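Local coordinates for protein MdcA (Pseudomonas aeruginosa, PDB 5VIT) that probably acts as the acyl carrier protein transferase subunit of malonate decarboxylase, exchanging acetyl for malonyl on the carrier protein, at residues D64-S69 with V149-G154; L175-A180 with A207-F212. All blocks are in the same frame, centred on the assembly; numbering follows the deposited sequence.

Contact 1 (D64-S69 with V149-G154); sequences DFLSRS and VALVAG
L66 reaches from its helix to the backbone of strand 149-154 with one branch, and that branch makes the closest contacts between the segments. Its CB is already aimed at the strand, and the extended second torsion (chi2 -173°) carries CD1 outward, away from CA, onto it. The methyl CD1 of L66 rests 3.7 Å from CB of L151 and 3.5 Å from the carbonyl O of V152, so it meets both a side-chain base and the peptide beyond it. The nearest CA atoms, of L66 and L151, are 6.6 Å apart; the fit is close but small, burying only 140 Å², and no hydrogen bond crosses it. The looser side belongs to R68, which is partly exposed and forms a salt bridge with D217. S67, by contrast, is buried, and its OG bonds to E92. The side-chain OE1 of Q189, on neighbouring strand 185-190, accepts from L66 N. The result is a helix-on-sheet layer of an alpha/beta fold: L39 of helix 39-46 also touches L66, I187 of strand 185-190 lies against L151, and V152 turns to helix 172-180 on the opposite face of the sheet.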
loop_
_atom_site.group_PDB
_atom_site.type_symbol
_atom_site.label_atom_id
_atom_site.label_comp_id
_atom_site.label_asym_id
_atom_site.label_seq_id
_atom_site.Cartn_x
_atom_site.Cartn_y
_atom_site.Cartn_z
ATOM N N ASP A 64 6.881 -41.909 21.401
ATOM C CA ASP A 64 5.550 -42.505 21.327
ATOM C C ASP A 64 5.484 -43.911 21.953
ATOM O O ASP A 64 4.412 -44.360 22.364
ATOM C CB ASP A 64 5.068 -42.531 19.871
ATOM C CG ASP A 64 5.927 -43.407 18.986
ATOM O OD1 ASP A 64 7.128 -43.094 18.803
ATOM O OD2 ASP A 64 5.391 -44.406 18.460
ATOM N N PHE A 65 6.623 -44.589 22.059
ATOM C CA PHE A 65 6.642 -45.843 22.795
ATOM C C PHE A 65 6.377 -45.557 24.277
ATOM O O PHE A 65 5.493 -46.161 24.886
ATOM C CB PHE A 65 7.965 -46.583 22.605
ATOM C CG PHE A 65 8.053 -47.870 23.381
ATOM C CD1 PHE A 65 6.964 -48.728 23.450
ATOM C CD2 PHE A 65 9.226 -48.228 24.033
ATOM C CE1 PHE A 65 7.039 -49.916 24.165
ATOM C CE2 PHE A 65 9.313 -49.414 24.741
ATOM C CZ PHE A 65 8.216 -50.259 24.811
ATOM N N LEU A 66 7.134 -44.615 24.840
ATOM C CA LEU A 66 6.921 -44.161 26.213
ATOM C C LEU A 66 5.511 -43.615 26.397
ATOM O O LEU A 66 4.855 -43.851 27.414
ATOM C CB LEU A 66 7.949 -43.088 26.586
ATOM C CG LEU A 66 9.401 -43.557 26.586
ATOM C CD1 LEU A 66 10.315 -42.465 27.135
ATOM C CD2 LEU A 66 9.541 -44.847 27.389
ATOM N N SER A 67 5.055 -42.873 25.400
ATOM C CA SER A 67 3.727 -42.289 25.426
ATOM C C SER A 67 2.619 -43.360 25.433
ATOM O O SER A 67 1.661 -43.275 26.208
ATOM C CB SER A 67 3.562 -41.356 24.225
ATOM O OG SER A 67 2.274 -40.797 24.219
ATOM N N ARG A 68 2.735 -44.360 24.562
ATOM C CA ARG A 68 1.742 -45.436 24.535
ATOM C C ARG A 68 1.850 -46.317 25.778
ATOM O O ARG A 68 0.844 -46.816 26.285
ATOM C CB ARG A 68 1.899 -46.289 23.275
ATOM C CG ARG A 68 1.630 -45.535 21.991
ATOM C CD ARG A 68 1.808 -46.441 20.805
ATOM N NE ARG A 68 3.073 -47.169 20.856
ATOM C CZ ARG A 68 4.126 -46.840 20.125
ATOM N NH1 ARG A 68 4.030 -45.811 19.302
ATOM N NH2 ARG A 68 5.251 -47.534 20.199
ATOM N N SER A 69 3.071 -46.511 26.266
ATOM C CA SER A 69 3.277 -47.337 27.454
ATOM C C SER A 69 2.722 -46.672 28.713
ATOM O O SER A 69 2.221 -47.355 29.598
ATOM C CB SER A 69 4.754 -47.642 27.643
ATOM O OG SER A 69 5.324 -48.160 26.458
ATOM N N VAL A 149 9.974 -36.276 36.438
ATOM C CA VAL A 149 10.334 -37.298 35.456
ATOM C C VAL A 149 10.416 -36.711 34.036
ATOM O O VAL A 149 9.617 -35.858 33.665
ATOM C CB VAL A 149 9.310 -38.474 35.467
ATOM C CG1 VAL A 149 9.739 -39.585 34.519
ATOM C CG2 VAL A 149 9.140 -39.032 36.882
ATOM N N ALA A 150 11.391 -37.150 33.247
ATOM C CA ALA A 150 11.361 -36.846 31.817
ATOM C C ALA A 150 11.292 -38.128 30.971
ATOM O O ALA A 150 12.074 -39.063 31.166
ATOM C CB ALA A 150 12.563 -36.012 31.417
ATOM N N LEU A 151 10.340 -38.151 30.042
ATOM C CA LEU A 151 10.168 -39.252 29.102
ATOM C C LEU A 151 10.524 -38.771 27.698
ATOM O O LEU A 151 9.733 -38.072 27.054
ATOM C CB LEU A 151 8.726 -39.770 29.150
ATOM C CG LEU A 151 8.257 -40.100 30.561
ATOM C CD1 LEU A 151 6.786 -40.499 30.578
ATOM C CD2 LEU A 151 9.146 -41.180 31.155
ATOM N N VAL A 152 11.722 -39.107 27.228
ATOM C CA VAL A 152 12.207 -38.515 25.984
ATOM C C VAL A 152 12.748 -39.591 25.051
ATOM O O VAL A 152 12.807 -40.764 25.415
ATOM C CB VAL A 152 13.294 -37.425 26.249
ATOM C CG1 VAL A 152 12.768 -36.346 27.190
ATOM C CG2 VAL A 152 14.580 -38.025 26.788
ATOM N N ALA A 153 13.148 -39.188 23.849
ATOM C CA ALA A 153 13.479 -40.149 22.808
ATOM C C ALA A 153 14.799 -39.833 22.119
ATOM O O ALA A 153 15.173 -38.670 21.979
ATOM C CB ALA A 153 12.348 -40.208 21.782
ATOM N N GLY A 154 15.496 -40.878 21.685
ATOM C CA GLY A 154 16.725 -40.732 20.919
ATOM C C GLY A 154 16.814 -41.784 19.823
ATOM O O GLY A 154 16.013 -42.724 19.795
#

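Contact 2 (L175-A180 with A207-F212); sequences LVEPTA and ASWVDF
A180 and W209 bring the last turn of helix 172-180 to within 5.0 Å, CA to CA, of a short 3-10 turn whose V210 N bonds to A207 O. The methyl of A180 packs against the W209 backbone and side-chain base: its CB lies 3.2 Å from the carbonyl O of W209 and 3.8 Å from W209 CB. One helical turn earlier, V176 sends CG1 to the same tryptophan. With chi1 at 168° this methyl swings away from the backbone N, sits 3.9 Å from W209 CB and meets the indole at its edge, near the ring plane, beside CE3. The six-membered part of the indole extends outward along the helix surface to E177, whose extended chain carries OE1 to 3.9 Å from W209 CH2. The carboxylate is turned 58° from the ring plane, and its approach is oblique. F181, the next residue along from the helix, adds an edge-to-face ring contact to W209. Beyond the tryptophan, D211 accepts from V186 N of strand 185-190 and separately pairs with K18 of helix 13-23. No hydrogen bond joins the two segments, so their adhesion rests on dispersion and on the burial of V176, while A180 and W209 are only partly shielded. The exposed carboxylate of E177 probably contributes little, and packing in the crystal may influence its position.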
loop_
_atom_site.group_PDB
_atom_site.type_symbol
_atom_site.label_atom_id
_atom_site.label_comp_id
_atom_site.label_asym_id
_atom_site.label_seq_id
_atom_site.Cartn_x
_atom_site.Cartn_y
_atom_site.Cartn_z
ATOM N N LEU A 175 14.850 -30.302 28.024
ATOM C CA LEU A 175 13.897 -31.017 28.869
ATOM C C LEU A 175 14.629 -31.866 29.896
ATOM O O LEU A 175 14.196 -32.006 31.042
ATOM C CB LEU A 175 12.985 -31.907 28.022
ATOM C CG LEU A 175 12.034 -31.193 27.059
ATOM C CD1 LEU A 175 11.213 -32.234 26.272
ATOM C CD2 LEU A 175 11.120 -30.208 27.803
ATOM N N VAL A 176 15.756 -32.418 29.474
ATOM C CA VAL A 176 16.478 -33.364 30.304
ATOM C C VAL A 176 17.337 -32.647 31.364
ATOM O O VAL A 176 17.388 -33.095 32.508
ATOM C CB VAL A 176 17.344 -34.309 29.425
ATOM C CG1 VAL A 176 18.329 -35.120 30.269
ATOM C CG2 VAL A 176 16.442 -35.244 28.625
ATOM N N GLU A 177 17.984 -31.537 31.006
ATOM C CA GLU A 177 18.894 -30.895 31.957
ATOM C C GLU A 177 18.187 -30.507 33.268
ATOM O O GLU A 177 18.702 -30.820 34.337
ATOM C CB GLU A 177 19.599 -29.677 31.343
ATOM C CG GLU A 177 20.504 -28.940 32.335
ATOM C CD GLU A 177 21.586 -28.082 31.685
ATOM O OE1 GLU A 177 21.764 -28.128 30.449
ATOM O OE2 GLU A 177 22.288 -27.362 32.420
ATOM N N PRO A 178 17.009 -29.849 33.205
ATOM C CA PRO A 178 16.403 -29.559 34.514
ATOM C C PRO A 178 15.963 -30.797 35.296
ATOM O O PRO A 178 15.871 -30.690 36.520
ATOM C CB PRO A 178 15.178 -28.686 34.182
ATOM C CG PRO A 178 15.241 -28.365 32.734
ATOM C CD PRO A 178 16.437 -29.031 32.116
ATOM N N THR A 179 15.702 -31.923 34.628
ATOM C CA THR A 179 15.249 -33.140 35.310
ATOM C C THR A 179 16.426 -33.908 35.885
ATOM O O THR A 179 16.396 -34.332 37.041
ATOM C CB THR A 179 14.460 -34.095 34.375
ATOM O OG1 THR A 179 13.648 -33.342 33.469
ATOM C CG2 THR A 179 13.560 -35.047 35.195
ATOM N N ALA A 180 17.462 -34.087 35.074
ATOM C CA ALA A 180 18.654 -34.800 35.512
ATOM C C ALA A 180 19.328 -34.118 36.699
ATOM O O ALA A 180 19.854 -34.792 37.578
ATOM C CB ALA A 180 19.647 -34.941 34.368
ATOM N N ALA A 207 25.742 -39.771 29.450
ATOM C CA ALA A 207 25.203 -40.845 30.292
ATOM C C ALA A 207 24.821 -40.362 31.690
ATOM O O ALA A 207 23.847 -40.847 32.266
ATOM C CB ALA A 207 26.218 -41.991 30.384
ATOM N N SER A 208 25.586 -39.398 32.209
ATOM C CA SER A 208 25.382 -38.806 33.539
ATOM C C SER A 208 23.970 -38.253 33.730
ATOM O O SER A 208 23.406 -38.316 34.824
ATOM C CB SER A 208 26.387 -37.678 33.780
ATOM O OG SER A 208 27.613 -37.926 33.106
ATOM N N TRP A 209 23.403 -37.713 32.657
ATOM C CA TRP A 209 22.084 -37.091 32.707
ATOM C C TRP A 209 20.942 -38.107 32.632
ATOM O O TRP A 209 19.776 -37.771 32.882
ATOM C CB TRP A 209 21.910 -36.101 31.552
ATOM C CG TRP A 209 22.983 -35.062 31.397
ATOM C CD1 TRP A 209 24.215 -35.048 31.981
ATOM C CD2 TRP A 209 22.899 -33.867 30.602
ATOM N NE1 TRP A 209 24.911 -33.930 31.586
ATOM C CE2 TRP A 209 24.125 -33.185 30.744
ATOM C CE3 TRP A 209 21.911 -33.322 29.775
ATOM C CZ2 TRP A 209 24.397 -31.975 30.089
ATOM C CZ3 TRP A 209 22.177 -32.125 29.119
ATOM C CH2 TRP A 209 23.417 -31.463 29.284
ATOM N N VAL A 210 21.274 -39.338 32.253
ATOM C CA VAL A 210 20.265 -40.342 31.913
ATOM C C VAL A 210 20.192 -41.439 32.980
ATOM O O VAL A 210 21.216 -41.887 33.478
ATOM C CB VAL A 210 20.568 -40.968 30.524
ATOM C CG1 VAL A 210 19.713 -42.208 30.274
ATOM C CG2 VAL A 210 20.353 -39.931 29.428
ATOM N N ASP A 211 18.982 -41.850 33.346
ATOM C CA ASP A 211 18.831 -42.896 34.343
ATOM C C ASP A 211 18.521 -44.252 33.701
ATOM O O ASP A 211 19.084 -45.280 34.093
ATOM C CB ASP A 211 17.743 -42.515 35.345
ATOM C CG ASP A 211 18.090 -41.247 36.127
ATOM O OD1 ASP A 211 19.141 -41.238 36.821
ATOM O OD2 ASP A 211 17.317 -40.257 36.028
ATOM N N PHE A 212 17.637 -44.262 32.712
ATOM C CA PHE A 212 17.328 -45.509 32.022
ATOM C C PHE A 212 17.194 -45.316 30.522
ATOM O O PHE A 212 16.751 -44.262 30.065
ATOM C CB PHE A 212 16.046 -46.126 32.579
ATOM C CG PHE A 212 16.157 -46.557 34.004
ATOM C CD1 PHE A 212 15.408 -45.928 34.995
ATOM C CD2 PHE A 212 17.025 -47.582 34.366
ATOM C CE1 PHE A 212 15.511 -46.326 36.326
ATOM C CE2 PHE A 212 17.132 -47.981 35.687
ATOM C CZ PHE A 212 16.376 -47.349 36.669
#

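Overall arrangement
Strand 149-154 connects contacts 1 and 2, whose centres are 13 Å apart, and carries a helix on each face: L151 faces helix 64-70, whereas A150 and V152 face helix 172-180. There A150 CB touches T179 OG1 at 3.5 Å, and V152 CG2 meets V176 CG2 at 3.8 Å. Contact 2 itself joins helix 172-180 to a loop; V176 turns CG2 to V152 and CG1 to W209, so one residue links the strand to that loop. Along the chain the contacts follow in series. Both are structural packing in a parallel alpha/beta sheet with helices on both faces, consistent with the family's placement among Rossmann-like proteins, and no ligand or known catalytic residue is part of either.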